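Local coordinates for protein homoserine O-acetyltransferase (Bacillus anthracis str. 'Ames Ancestor', PDB 3I1I) that probably catalyses transfer of the acetyl group of acetyl-CoA to the hydroxyl of L-homoserine, giving O-acetylhomoserine for methionine biosynthesis, at residues W70-G73 with G78-I81; L94-V97 with H103-T106; A165-H170 with H294-L299; M229-F232 with F236-T239. One frame throughout, in Å; residues are numbered along the deposited sequence.

Contact 1: residues W70-G73 with G78-I81; sequences WWDG and GKAI
D72 meets K79 by charge. The ammonium NZ of K79 stands 3.3 Å from the carboxylate oxygen OD2 of D72, a salt bridge at the protein surface. The other oxygen of D72, OD1, takes a hydrogen bond from the backbone N of G59, so the carboxylate links two loops, and an acid with two acceptor oxygens suits that double task.

Two hydrogen-bonded links add to this. NZ of K79 also donates to the carbonyl O of D72 at 3.0 Å, arriving from above the carbonyl plane, 45° out of it. One lysine thus grips both the backbone and the side chain of the same aspartate. It gets there because CG of K79 lies anti to its carbonyl carbon (chi1 -64°) and the chain then runs fully extended, a reach that calls for the length of lysine. Water 1 forms the second link, donating to O of G73 at 2.7 Å and accepting from N of A80 at 3.1 Å.

The segments flank the short strand 75-76, which pairs in parallel with strand 81-82 beside the central sheet of the alpha/beta hydrolase fold; I81 carries a backbone hydrogen bond to L74.

Van der Waals contact between the segments is slight: the methylene CD of K79 lies 3.6 Å from the carbonyl O of G73. W71 and I81 instead turn inward to M152 of strand 150-154, bulky hydrophobic groups suited to covering the sheet, and the indole NE1 of W71 hydrogen-bonds to O of G354.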
ATOM      1  N   TRP A  70      25.698   8.153   6.969  1.00 26.07           N
ATOM      2  CA  TRP A  70      24.879   6.964   7.222  1.00 24.40           C
ATOM      3  C   TRP A  70      25.643   5.632   7.457  1.00 24.90           C
ATOM      4  O   TRP A  70      25.066   4.662   7.958  1.00 26.03           O
ATOM      5  CB  TRP A  70      23.820   6.855   6.138  1.00 22.79           C
ATOM      6  CG  TRP A  70      24.344   6.857   4.773  1.00 21.09           C
ATOM      7  CD1 TRP A  70      24.396   7.911   3.928  1.00 18.76           C
ATOM      8  CD2 TRP A  70      24.921   5.743   4.079  1.00 18.08           C
ATOM      9  NE1 TRP A  70      24.965   7.531   2.738  1.00 20.25           N
ATOM     10  CE2 TRP A  70      25.292   6.199   2.801  1.00 19.55           C
ATOM     11  CE3 TRP A  70      25.132   4.402   4.407  1.00 19.04           C
ATOM     12  CZ2 TRP A  70      25.882   5.357   1.823  1.00 18.91           C
ATOM     13  CZ3 TRP A  70      25.714   3.542   3.425  1.00 20.86           C
ATOM     14  CH2 TRP A  70      26.094   4.042   2.158  1.00 19.40           C
ATOM     15  N   TRP A  71      26.921   5.577   7.104  1.00 25.21           N
ATOM     16  CA  TRP A  71      27.772   4.403   7.373  1.00 25.04           C
ATOM     17  C   TRP A  71      29.017   4.813   8.157  1.00 25.27           C
ATOM     18  O   TRP A  71      30.091   4.182   8.039  1.00 26.27           O
ATOM     19  CB  TRP A  71      28.152   3.677   6.065  1.00 25.01           C
ATOM     20  CG  TRP A  71      27.578   2.294   5.875  1.00 24.66           C
ATOM     21  CD1 TRP A  71      26.629   1.685   6.637  1.00 26.82           C
ATOM     22  CD2 TRP A  71      27.888   1.365   4.821  1.00 24.80           C
ATOM     23  NE1 TRP A  71      26.344   0.427   6.148  1.00 25.90           N
ATOM     24  CE2 TRP A  71      27.091   0.213   5.026  1.00 24.75           C
ATOM     25  CE3 TRP A  71      28.751   1.402   3.716  1.00 25.59           C
ATOM     26  CZ2 TRP A  71      27.151  -0.900   4.196  1.00 25.88           C
ATOM     27  CZ3 TRP A  71      28.816   0.290   2.878  1.00 27.15           C
ATOM     28  CH2 TRP A  71      28.018  -0.850   3.125  1.00 27.91           C
ATOM     29  N   ASP A  72      28.861   5.832   9.002  1.00 25.16           N
ATOM     30  CA  ASP A  72      29.997   6.418   9.717  1.00 25.23           C
ATOM     31  C   ASP A  72      30.730   5.402  10.563  1.00 25.21           C
ATOM     32  O   ASP A  72      31.960   5.437  10.657  1.00 25.58           O
ATOM     33  CB  ASP A  72      29.584   7.596  10.592  1.00 25.43           C
ATOM     34  CG  ASP A  72      30.783   8.347  11.147  1.00 27.35           C
ATOM     35  OD1 ASP A  72      31.444   9.123  10.386  1.00 26.98           O
ATOM     36  OD2 ASP A  72      31.094   8.137  12.343  1.00 30.64           O
ATOM     37  N   GLY A  73      29.991   4.479  11.170  1.00 25.27           N
ATOM     38  CA  GLY A  73      30.605   3.448  11.980  1.00 25.14           C
ATOM     39  C   GLY A  73      31.570   2.528  11.251  1.00 25.87           C
ATOM     40  O   GLY A  73      32.419   1.915  11.888  1.00 26.12           O
ATOM     41  N   GLY A  78      41.176   4.023  11.426  1.00 28.35           N
ATOM     42  CA  GLY A  78      41.150   2.807  12.223  1.00 28.36           C
ATOM     43  C   GLY A  78      39.893   1.954  12.136  1.00 28.54           C
ATOM     44  O   GLY A  78      39.807   0.967  12.820  1.00 28.05           O
ATOM     45  N   LYS A  79      38.934   2.309  11.282  1.00 29.06           N
ATOM     46  CA  LYS A  79      37.704   1.538  11.144  1.00 29.32           C
ATOM     47  C   LYS A  79      37.818   0.465  10.044  1.00 28.81           C
ATOM     48  O   LYS A  79      38.848   0.323   9.388  1.00 28.45           O
ATOM     49  CB  LYS A  79      36.512   2.491  10.904  1.00 29.91           C
ATOM     50  CG  LYS A  79      36.249   3.431  12.102  1.00 30.97           C
ATOM     51  CD  LYS A  79      35.072   4.396  11.861  1.00 33.32           C
ATOM     52  CE  LYS A  79      34.716   5.222  13.125  1.00 32.91           C
ATOM     53  NZ  LYS A  79      33.863   6.429  12.816  1.00 34.09           N
ATOM     54  N   ALA A  80      36.746  -0.289   9.840  1.00 28.19           N
ATOM     55  CA  ALA A  80      36.789  -1.439   8.940  1.00 27.94           C
ATOM     56  C   ALA A  80      37.164  -1.034   7.518  1.00 27.10           C
ATOM     57  O   ALA A  80      37.818  -1.785   6.821  1.00 26.80           O
ATOM     58  CB  ALA A  80      35.423  -2.176   8.954  1.00 27.56           C
ATOM     59  N   ILE A  81      36.639   0.112   7.084  1.00 26.63           N
ATOM     60  CA  ILE A  81      37.017   0.761   5.839  1.00 25.64           C
ATOM     61  C   ILE A  81      37.856   1.937   6.322  1.00 25.73           C
ATOM     62  O   ILE A  81      37.358   3.026   6.634  1.00 25.47           O
ATOM     63  CB  ILE A  81      35.797   1.220   5.069  1.00 25.10           C
ATOM     64  CG1 ILE A  81      34.885   0.034   4.787  1.00 24.02           C
ATOM     65  CG2 ILE A  81      36.205   1.908   3.776  1.00 25.56           C
ATOM     66  CD1 ILE A  81      33.572   0.407   4.213  1.00 19.84           C
TER
HETATM   67  O   HOH W   1      34.176  -0.158  11.619  1.00 28.12           O

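Contact 2: residues L94-V97 with H103-T106; sequences LCNV and HVIT
L94 and T106 bring the backbones nearest, with CA atoms 5.6 Å apart; the CA atoms of N96 and V104 are 7.7 Å apart. Both segments belong to the long loop between strand 87-91 and helix 129-142 of the alpha/beta hydrolase fold, folded back on itself in a buried place.

T106 points its side chain at the bend made by C95, whose backbone adopts left-handed angles. OG1 of T106 lies anti to its own backbone N (chi1 -162°), which sets it 3.2 Å from N of N96 and 3.6 Å from CB of N96; its hydrogen bond goes to O of N93, just before the bend. Threonine suits the spot by combining a hydroxyl with a compact apolar branch.

N96 is a buried amide with both ends engaged. Its ND2 donates to O of A53, while OD1 accepts from N of Q98 in an Asx turn. V104 brings a beta-branched side chain obliquely across this group without competing for its polar atoms: the methyl CG1 of V104 lies 3.7 Å from OD1 of N96 and 3.8 Å from CG of N96.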
ATOM      1  N   LEU A  94      21.113   9.680  -9.101  1.00 22.55           N
ATOM      2  CA  LEU A  94      20.034  10.326  -9.887  1.00 23.70           C
ATOM      3  C   LEU A  94      18.641  10.281  -9.156  1.00 23.09           C
ATOM      4  O   LEU A  94      18.348   9.331  -8.411  1.00 22.16           O
ATOM      5  CB  LEU A  94      19.865   9.614 -11.240  1.00 24.45           C
ATOM      6  CG  LEU A  94      20.796   9.858 -12.432  1.00 26.41           C
ATOM      7  CD1 LEU A  94      20.494   8.780 -13.492  1.00 25.99           C
ATOM      8  CD2 LEU A  94      20.584  11.287 -12.989  1.00 25.16           C
ATOM      9  N   CYS A  95      17.820  11.297  -9.390  1.00 22.46           N
ATOM     10  CA  CYS A  95      16.527  11.439  -8.743  1.00 23.12           C
ATOM     11  C   CYS A  95      16.573  11.291  -7.213  1.00 24.03           C
ATOM     12  O   CYS A  95      15.628  10.748  -6.606  1.00 22.95           O
ATOM     13  CB  CYS A  95      15.552  10.425  -9.304  1.00 23.50           C
ATOM     14  SG  CYS A  95      15.368  10.562 -11.080  1.00 23.29           S
ATOM     15  N   ASN A  96      17.649  11.792  -6.593  1.00 24.35           N
ATOM     16  CA  ASN A  96      17.788  11.685  -5.159  1.00 25.26           C
ATOM     17  C   ASN A  96      16.514  12.232  -4.540  1.00 26.24           C
ATOM     18  O   ASN A  96      16.038  13.290  -4.957  1.00 27.18           O
ATOM     19  CB  ASN A  96      19.005  12.455  -4.656  1.00 24.23           C
ATOM     20  CG  ASN A  96      19.292  12.174  -3.199  1.00 24.93           C
ATOM     21  OD1 ASN A  96      18.635  12.721  -2.315  1.00 21.98           O
ATOM     22  ND2 ASN A  96      20.294  11.331  -2.933  1.00 24.21           N
ATOM     23  N   VAL A  97      15.953  11.518  -3.575  1.00 27.24           N
ATOM     24  CA  VAL A  97      14.644  11.901  -3.040  1.00 28.87           C
ATOM     25  C   VAL A  97      14.718  13.117  -2.127  1.00 30.84           C
ATOM     26  O   VAL A  97      13.763  13.903  -2.051  1.00 31.73           O
ATOM     27  CB  VAL A  97      13.927  10.728  -2.315  1.00 28.73           C
ATOM     28  CG1 VAL A  97      13.856   9.537  -3.237  1.00 27.36           C
ATOM     29  CG2 VAL A  97      14.622  10.381  -0.995  1.00 27.05           C
ATOM     30  N   HIS A 103      22.534  20.137   0.783  1.00 36.37           N
ATOM     31  CA  HIS A 103      23.761  19.411   0.514  1.00 34.67           C
ATOM     32  C   HIS A 103      23.676  18.420  -0.654  1.00 32.76           C
ATOM     33  O   HIS A 103      24.681  17.776  -0.960  1.00 33.01           O
ATOM     34  CB  HIS A 103      24.152  18.594   1.726  1.00 35.20           C
ATOM     35  CG  HIS A 103      24.535  19.415   2.902  1.00 37.74           C
ATOM     36  ND1 HIS A 103      25.627  20.261   2.896  1.00 39.10           N
ATOM     37  CD2 HIS A 103      23.966  19.533   4.122  1.00 37.93           C
ATOM     38  CE1 HIS A 103      25.720  20.848   4.072  1.00 38.80           C
ATOM     39  NE2 HIS A 103      24.733  20.416   4.837  1.00 37.57           N
ATOM     40  N   VAL A 104      22.506  18.253  -1.272  1.00 29.97           N
ATOM     41  CA  VAL A 104      22.313  17.203  -2.275  1.00 27.40           C
ATOM     42  C   VAL A 104      22.443  17.786  -3.659  1.00 27.08           C
ATOM     43  O   VAL A 104      21.851  18.809  -3.955  1.00 27.65           O
ATOM     44  CB  VAL A 104      20.925  16.566  -2.068  1.00 27.55           C
ATOM     45  CG1 VAL A 104      20.449  15.752  -3.302  1.00 23.13           C
ATOM     46  CG2 VAL A 104      20.919  15.751  -0.747  1.00 25.04           C
ATOM     47  N   ILE A 105      23.218  17.168  -4.529  1.00 26.56           N
ATOM     48  CA  ILE A 105      23.306  17.646  -5.911  1.00 26.01           C
ATOM     49  C   ILE A 105      22.955  16.496  -6.857  1.00 26.43           C
ATOM     50  O   ILE A 105      23.682  15.507  -6.946  1.00 25.86           O
ATOM     51  CB  ILE A 105      24.744  18.210  -6.237  1.00 26.59           C
ATOM     52  CG1 ILE A 105      25.075  19.391  -5.301  1.00 26.70           C
ATOM     53  CG2 ILE A 105      24.860  18.612  -7.712  1.00 21.40           C
ATOM     54  CD1 ILE A 105      26.584  19.592  -5.029  1.00 28.25           C
ATOM     55  N   THR A 106      21.832  16.639  -7.555  1.00 26.65           N
ATOM     56  CA  THR A 106      21.232  15.529  -8.291  1.00 26.68           C
ATOM     57  C   THR A 106      20.610  16.050  -9.574  1.00 26.48           C
ATOM     58  O   THR A 106      20.452  17.256  -9.729  1.00 26.43           O
ATOM     59  CB  THR A 106      20.119  14.838  -7.455  1.00 26.58           C
ATOM     60  OG1 THR A 106      19.860  13.542  -7.999  1.00 27.71           O
ATOM     61  CG2 THR A 106      18.814  15.649  -7.439  1.00 25.09           C
TER

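Contact 3: residues A165-H170 with H294-L299; sequences AVHYPH and HGFSSL
The rings of H167 and F296 meet obliquely, their planes at 50° and their centroids 5.6 Å apart, so neither lies flat on the other. At the rim of the phenyl ring, in its plane, sits NE2 of H167, 3.8 Å from CE2 of F296. The imidazole has water 2 in plane at its own edge, 2.7 Å from NE2 of H167. From there the water reaches the carbonyl O of H294 at 3.3 Å, a long link that is doubtful.

V166 adds a purely apolar touch, its CG1 lying 3.9 Å from CZ of F296. With CG1 anti to the backbone N (chi1 168°), V166 and F296 reach toward each other from opposite directions, and the methyl arrives beside the imidazole. Phenylalanine suits the place because the CE2-CZ side of its ring touches both a methyl and a histidine. Before it, G295 holds a positive phi of 111°, where its lack of a side chain avoids the preceding carbonyl.

H294 faces another chain: its ring stacks on Y251 of the second subunit. Helix 156-167, which follows the probable nucleophile elbow, has its last turn packed against the loop that leads into helix 299-304, with H167 also resting on helix 129-142.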
ATOM      1  N   ALA A 165      30.273  -4.388 -10.932  1.00 19.98           N
ATOM      2  CA  ALA A 165      30.942  -5.677 -11.043  1.00 19.87           C
ATOM      3  C   ALA A 165      30.616  -6.380 -12.384  1.00 19.84           C
ATOM      4  O   ALA A 165      31.492  -6.977 -13.027  1.00 20.06           O
ATOM      5  CB  ALA A 165      30.585  -6.565  -9.861  1.00 19.10           C
ATOM      6  N   VAL A 166      29.372  -6.286 -12.812  1.00 19.67           N
ATOM      7  CA  VAL A 166      28.962  -6.879 -14.086  1.00 20.13           C
ATOM      8  C   VAL A 166      29.541  -6.082 -15.278  1.00 21.09           C
ATOM      9  O   VAL A 166      30.161  -6.650 -16.153  1.00 21.31           O
ATOM     10  CB  VAL A 166      27.412  -6.973 -14.189  1.00 19.23           C
ATOM     11  CG1 VAL A 166      26.973  -7.312 -15.599  1.00 17.93           C
ATOM     12  CG2 VAL A 166      26.900  -8.001 -13.188  1.00 17.43           C
ATOM     13  N   HIS A 167      29.371  -4.766 -15.282  1.00 21.87           N
ATOM     14  CA  HIS A 167      29.660  -4.000 -16.476  1.00 22.22           C
ATOM     15  C   HIS A 167      31.021  -3.366 -16.569  1.00 22.83           C
ATOM     16  O   HIS A 167      31.384  -2.943 -17.640  1.00 23.01           O
ATOM     17  CB  HIS A 167      28.568  -2.982 -16.705  1.00 22.21           C
ATOM     18  CG  HIS A 167      27.266  -3.606 -17.067  1.00 23.96           C
ATOM     19  ND1 HIS A 167      26.886  -3.837 -18.377  1.00 25.29           N
ATOM     20  CD2 HIS A 167      26.279  -4.123 -16.291  1.00 24.77           C
ATOM     21  CE1 HIS A 167      25.697  -4.425 -18.390  1.00 24.94           C
ATOM     22  NE2 HIS A 167      25.310  -4.622 -17.139  1.00 24.62           N
ATOM     23  N   TYR A 168      31.800  -3.322 -15.486  1.00 23.65           N
ATOM     24  CA  TYR A 168      33.140  -2.797 -15.560  1.00 24.05           C
ATOM     25  C   TYR A 168      34.091  -3.772 -14.942  1.00 26.08           C
ATOM     26  O   TYR A 168      34.812  -3.461 -13.990  1.00 26.76           O
ATOM     27  CB  TYR A 168      33.218  -1.434 -14.876  1.00 24.64           C
ATOM     28  CG  TYR A 168      32.417  -0.394 -15.587  1.00 22.11           C
ATOM     29  CD1 TYR A 168      32.828   0.104 -16.818  1.00 21.69           C
ATOM     30  CD2 TYR A 168      31.236   0.055 -15.064  1.00 24.52           C
ATOM     31  CE1 TYR A 168      32.069   1.055 -17.508  1.00 22.14           C
ATOM     32  CE2 TYR A 168      30.451   1.033 -15.735  1.00 25.78           C
ATOM     33  CZ  TYR A 168      30.870   1.521 -16.939  1.00 23.70           C
ATOM     34  OH  TYR A 168      30.113   2.476 -17.554  1.00 27.58           O
ATOM     35  N   PRO A 169      34.121  -4.972 -15.503  1.00 28.53           N
ATOM     36  CA  PRO A 169      34.899  -6.004 -14.880  1.00 30.14           C
ATOM     37  C   PRO A 169      36.419  -5.778 -14.902  1.00 32.22           C
ATOM     38  O   PRO A 169      37.091  -6.362 -14.077  1.00 34.18           O
ATOM     39  CB  PRO A 169      34.557  -7.235 -15.720  1.00 29.79           C
ATOM     40  CG  PRO A 169      34.253  -6.677 -17.031  1.00 29.06           C
ATOM     41  CD  PRO A 169      33.518  -5.431 -16.773  1.00 27.74           C
ATOM     42  N   HIS A 170      36.982  -4.981 -15.798  1.00 32.99           N
ATOM     43  CA  HIS A 170      38.425  -4.775 -15.705  1.00 33.81           C
ATOM     44  C   HIS A 170      38.775  -3.755 -14.615  1.00 32.61           C
ATOM     45  O   HIS A 170      39.947  -3.538 -14.354  1.00 33.37           O
ATOM     46  CB  HIS A 170      39.040  -4.335 -17.046  1.00 34.68           C
ATOM     47  CG  HIS A 170      38.607  -5.165 -18.214  1.00 40.00           C
ATOM     48  ND1 HIS A 170      38.413  -6.533 -18.130  1.00 44.53           N
ATOM     49  CD2 HIS A 170      38.312  -4.818 -19.495  1.00 44.07           C
ATOM     50  CE1 HIS A 170      37.989  -6.986 -19.296  1.00 46.00           C
ATOM     51  NE2 HIS A 170      37.938  -5.970 -20.148  1.00 47.03           N
ATOM     52  N   HIS A 294      19.234  -8.126 -16.953  1.00 24.70           N
ATOM     53  CA  HIS A 294      18.647  -7.332 -18.043  1.00 26.15           C
ATOM     54  C   HIS A 294      19.727  -6.961 -19.052  1.00 27.71           C
ATOM     55  O   HIS A 294      20.767  -6.421 -18.707  1.00 28.86           O
ATOM     56  CB  HIS A 294      18.013  -6.047 -17.540  1.00 25.44           C
ATOM     57  CG  HIS A 294      17.370  -5.263 -18.623  1.00 26.92           C
ATOM     58  ND1 HIS A 294      16.345  -5.778 -19.393  1.00 28.89           N
ATOM     59  CD2 HIS A 294      17.631  -4.028 -19.115  1.00 27.53           C
ATOM     60  CE1 HIS A 294      15.981  -4.876 -20.289  1.00 28.69           C
ATOM     61  NE2 HIS A 294      16.748  -3.808 -20.146  1.00 26.62           N
ATOM     62  N   GLY A 295      19.494  -7.227 -20.310  1.00 29.78           N
ATOM     63  CA  GLY A 295      20.584  -7.077 -21.276  1.00 31.28           C
ATOM     64  C   GLY A 295      21.019  -8.439 -21.798  1.00 31.29           C
ATOM     65  O   GLY A 295      21.197  -8.606 -22.983  1.00 33.91           O
ATOM     66  N   PHE A 296      21.070  -9.426 -20.921  1.00 29.73           N
ATOM     67  CA  PHE A 296      21.746 -10.652 -21.182  1.00 28.00           C
ATOM     68  C   PHE A 296      20.728 -11.724 -21.472  1.00 27.58           C
ATOM     69  O   PHE A 296      19.531 -11.462 -21.450  1.00 28.74           O
ATOM     70  CB  PHE A 296      22.577 -11.012 -19.948  1.00 27.30           C
ATOM     71  CG  PHE A 296      23.696 -10.037 -19.669  1.00 25.02           C
ATOM     72  CD1 PHE A 296      24.930 -10.192 -20.257  1.00 23.65           C
ATOM     73  CD2 PHE A 296      23.505  -8.966 -18.812  1.00 24.09           C
ATOM     74  CE1 PHE A 296      25.943  -9.298 -20.009  1.00 22.84           C
ATOM     75  CE2 PHE A 296      24.510  -8.076 -18.555  1.00 22.78           C
ATOM     76  CZ  PHE A 296      25.726  -8.242 -19.152  1.00 24.79           C
ATOM     77  N   SER A 297      21.191 -12.943 -21.713  1.00 26.19           N
ATOM     78  CA  SER A 297      20.290 -14.047 -21.978  1.00 25.13           C
ATOM     79  C   SER A 297      19.875 -14.739 -20.706  1.00 24.02           C
ATOM     80  O   SER A 297      18.916 -15.449 -20.700  1.00 24.19           O
ATOM     81  CB  SER A 297      20.936 -15.054 -22.934  1.00 24.79           C
ATOM     82  OG  SER A 297      22.149 -15.530 -22.420  1.00 24.97           O
ATOM     83  N   SER A 298      20.609 -14.535 -19.625  1.00 23.25           N
ATOM     84  CA  SER A 298      20.233 -15.090 -18.321  1.00 21.72           C
ATOM     85  C   SER A 298      21.083 -14.478 -17.217  1.00 20.86           C
ATOM     86  O   SER A 298      22.116 -13.818 -17.493  1.00 19.62           O
ATOM     87  CB  SER A 298      20.500 -16.589 -18.303  1.00 21.56           C
ATOM     88  OG  SER A 298      21.910 -16.855 -18.315  1.00 21.59           O
ATOM     89  N   LEU A 299      20.671 -14.726 -15.973  1.00 19.73           N
ATOM     90  CA  LEU A 299      21.455 -14.326 -14.812  1.00 19.41           C
ATOM     91  C   LEU A 299      22.848 -14.926 -14.893  1.00 19.44           C
ATOM     92  O   LEU A 299      23.823 -14.219 -14.650  1.00 19.32           O
ATOM     93  CB  LEU A 299      20.764 -14.754 -13.523  1.00 19.72           C
ATOM     94  CG  LEU A 299      21.462 -14.381 -12.216  1.00 20.57           C
ATOM     95  CD1 LEU A 299      21.711 -12.860 -12.122  1.00 19.58           C
ATOM     96  CD2 LEU A 299      20.645 -14.887 -11.018  1.00 21.16           C
TER
HETATM   97  O   HOH W   2      22.991  -5.710 -16.412  1.00 30.30           O

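Contact 4: residues M229-F232 with F236-T239; sequences MNAF and FYET
An aromatic cluster of F232, F236 and Y237 fills the turn from helix 217-228 into helix 234-240. F232 and F236 form an offset stack, planes within 9° of parallel and centroids 4.1 Å apart, with CD2 of F236 only 3.5 Å from CG of F232. F236 achieves this because its CG is anti to its backbone N (chi1 175°), which lays the ring back over the preceding loop. F232 also turns an edge to the face of Y237 in an offset edge-to-face pair.

The other face of Y237 is taken by M229, deposited as selenomethionine. Its methyl CE makes a CH-pi contact 3.8 Å from the centroid of the Y237 ring, and the selenium sits obliquely beside it as a Met-aromatic contact. The unbranched, flexible methionine chain suits this, since it bends at chi2 and chi3 to bring the methyl over the ring.

The hydroxyl of Y237 has two partners: N of F232 donates to OH of Y237 at 3.0 Å with an N-H...O angle of 141°, and the OH hydrogen-bonds to O of F228. The buried OH therefore joins the end of helix 217-228 to the loop after it.

Around the cluster, F232 packs on N349 and M352, A231 lies near the putative Ser-His-Asp triad, and I186 of the second subunit, at the start of its helix 186-202, packs against Y237 on helix 234-240.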
HETATM    1  N   MSE A 229       7.341  -0.454   6.917  1.00 21.53           N
HETATM    2  CA  MSE A 229       6.800  -1.690   7.462  1.00 22.13           C
HETATM    3  C   MSE A 229       7.440  -2.977   6.912  1.00 22.17           C
HETATM    4  O   MSE A 229       7.117  -4.031   7.401  1.00 22.16           O
HETATM    5  CB  MSE A 229       5.284  -1.796   7.286  1.00 21.44           C
HETATM    6  CG  MSE A 229       4.488  -0.708   7.967  1.00 21.93           C
HETATM    7 SE   MSE A 229       4.884  -0.537   9.849  0.65 22.38          SE
HETATM    8  CE  MSE A 229       4.441  -2.385  10.450  1.00 17.21           C
ATOM      9  N   ASN A 230       8.360  -2.905   5.957  1.00 22.24           N
ATOM     10  CA  ASN A 230       9.150  -4.094   5.600  1.00 22.96           C
ATOM     11  C   ASN A 230      10.635  -3.982   5.911  1.00 21.75           C
ATOM     12  O   ASN A 230      11.428  -4.909   5.613  1.00 21.65           O
ATOM     13  CB  ASN A 230       8.927  -4.436   4.122  1.00 23.88           C
ATOM     14  CG  ASN A 230       7.538  -5.002   3.874  1.00 28.45           C
ATOM     15  OD1 ASN A 230       7.233  -6.163   4.294  1.00 31.96           O
ATOM     16  ND2 ASN A 230       6.642  -4.154   3.282  1.00 28.54           N
ATOM     17  N   ALA A 231      11.000  -2.870   6.538  1.00 20.62           N
ATOM     18  CA  ALA A 231      12.411  -2.559   6.782  1.00 20.51           C
ATOM     19  C   ALA A 231      13.000  -3.341   7.944  1.00 19.56           C
ATOM     20  O   ALA A 231      14.203  -3.451   8.021  1.00 19.56           O
ATOM     21  CB  ALA A 231      12.627  -1.047   6.962  1.00 19.38           C
ATOM     22  N   PHE A 232      12.171  -3.928   8.806  1.00 19.44           N
ATOM     23  CA  PHE A 232      12.665  -4.610  10.027  1.00 19.76           C
ATOM     24  C   PHE A 232      12.080  -6.037  10.076  1.00 20.40           C
ATOM     25  O   PHE A 232      11.308  -6.401   9.199  1.00 21.62           O
ATOM     26  CB  PHE A 232      12.270  -3.838  11.286  1.00 19.64           C
ATOM     27  CG  PHE A 232      12.796  -2.407  11.358  1.00 19.61           C
ATOM     28  CD1 PHE A 232      13.971  -2.114  12.027  1.00 20.81           C
ATOM     29  CD2 PHE A 232      12.089  -1.365  10.790  1.00 22.27           C
ATOM     30  CE1 PHE A 232      14.475  -0.782  12.095  1.00 23.65           C
ATOM     31  CE2 PHE A 232      12.562  -0.033  10.841  1.00 25.34           C
ATOM     32  CZ  PHE A 232      13.770   0.261  11.495  1.00 24.21           C
ATOM     33  N   PHE A 236      10.201  -6.850  15.511  1.00 21.12           N
ATOM     34  CA  PHE A 236      10.583  -5.493  15.817  1.00 20.74           C
ATOM     35  C   PHE A 236       9.353  -4.621  15.992  1.00 20.90           C
ATOM     36  O   PHE A 236       9.319  -3.840  16.933  1.00 20.98           O
ATOM     37  CB  PHE A 236      11.493  -4.896  14.747  1.00 20.40           C
ATOM     38  CG  PHE A 236      11.825  -3.445  14.974  1.00 18.94           C
ATOM     39  CD1 PHE A 236      12.897  -3.085  15.758  1.00 17.49           C
ATOM     40  CD2 PHE A 236      11.034  -2.448  14.412  1.00 17.36           C
ATOM     41  CE1 PHE A 236      13.218  -1.729  15.970  1.00 19.71           C
ATOM     42  CE2 PHE A 236      11.320  -1.107  14.615  1.00 20.67           C
ATOM     43  CZ  PHE A 236      12.435  -0.727  15.393  1.00 18.24           C
ATOM     44  N   TYR A 237       8.369  -4.723  15.099  1.00 21.08           N
ATOM     45  CA  TYR A 237       7.188  -3.828  15.190  1.00 21.78           C
ATOM     46  C   TYR A 237       6.286  -4.200  16.385  1.00 22.65           C
ATOM     47  O   TYR A 237       5.651  -3.331  16.996  1.00 22.75           O
ATOM     48  CB  TYR A 237       6.364  -3.859  13.902  1.00 21.15           C
ATOM     49  CG  TYR A 237       7.179  -3.614  12.645  1.00 21.82           C
ATOM     50  CD1 TYR A 237       7.441  -2.329  12.209  1.00 22.65           C
ATOM     51  CD2 TYR A 237       7.689  -4.671  11.901  1.00 20.70           C
ATOM     52  CE1 TYR A 237       8.179  -2.103  11.068  1.00 22.55           C
ATOM     53  CE2 TYR A 237       8.437  -4.458  10.776  1.00 21.32           C
ATOM     54  CZ  TYR A 237       8.685  -3.169  10.360  1.00 21.76           C
ATOM     55  OH  TYR A 237       9.402  -2.929   9.234  1.00 18.67           O
ATOM     56  N   GLU A 238       6.240  -5.495  16.687  1.00 23.04           N
ATOM     57  CA  GLU A 238       5.423  -6.034  17.748  1.00 24.84           C
ATOM     58  C   GLU A 238       5.889  -5.521  19.117  1.00 25.25           C
ATOM     59  O   GLU A 238       5.046  -5.153  19.954  1.00 25.73           O
ATOM     60  CB  GLU A 238       5.451  -7.572  17.718  1.00 24.75           C
ATOM     61  CG  GLU A 238       4.308  -8.219  18.421  1.00 26.90           C
ATOM     62  CD  GLU A 238       2.927  -8.039  17.705  1.00 30.71           C
ATOM     63  OE1 GLU A 238       2.873  -7.856  16.463  1.00 28.86           O
ATOM     64  OE2 GLU A 238       1.880  -8.072  18.422  1.00 32.36           O
ATOM     65  N   THR A 239       7.206  -5.469  19.326  1.00 24.81           N
ATOM     66  CA  THR A 239       7.765  -4.929  20.574  1.00 25.07           C
ATOM     67  C   THR A 239       8.023  -3.426  20.570  1.00 24.60           C
ATOM     68  O   THR A 239       7.991  -2.819  21.614  1.00 26.15           O
ATOM     69  CB  THR A 239       9.063  -5.640  20.961  1.00 24.79           C
ATOM     70  OG1 THR A 239      10.016  -5.443  19.903  1.00 27.33           O
ATOM     71  CG2 THR A 239       8.788  -7.156  21.143  1.00 24.18           C
TER

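How the contacts relate
From the N terminus, contact 1 comes first, closing a short loop around strand 75-76 at the surface. Contact 2 follows in series, folding back the loop that leaves strand 87-91 for helix 129-142. Contact 3 spans far more chain: it joins the end of helix 156-167 to the loop before helix 299-304. Contact 4 is nested inside that long excursion, a local turn between helices 217-228 and 234-240, yet its centre lies about 34 Å from that of contact 3. None of the four touches another. Contacts 3 and 4 both reach the second subunit, whereas contacts 1 and 2 are confined to their own chain.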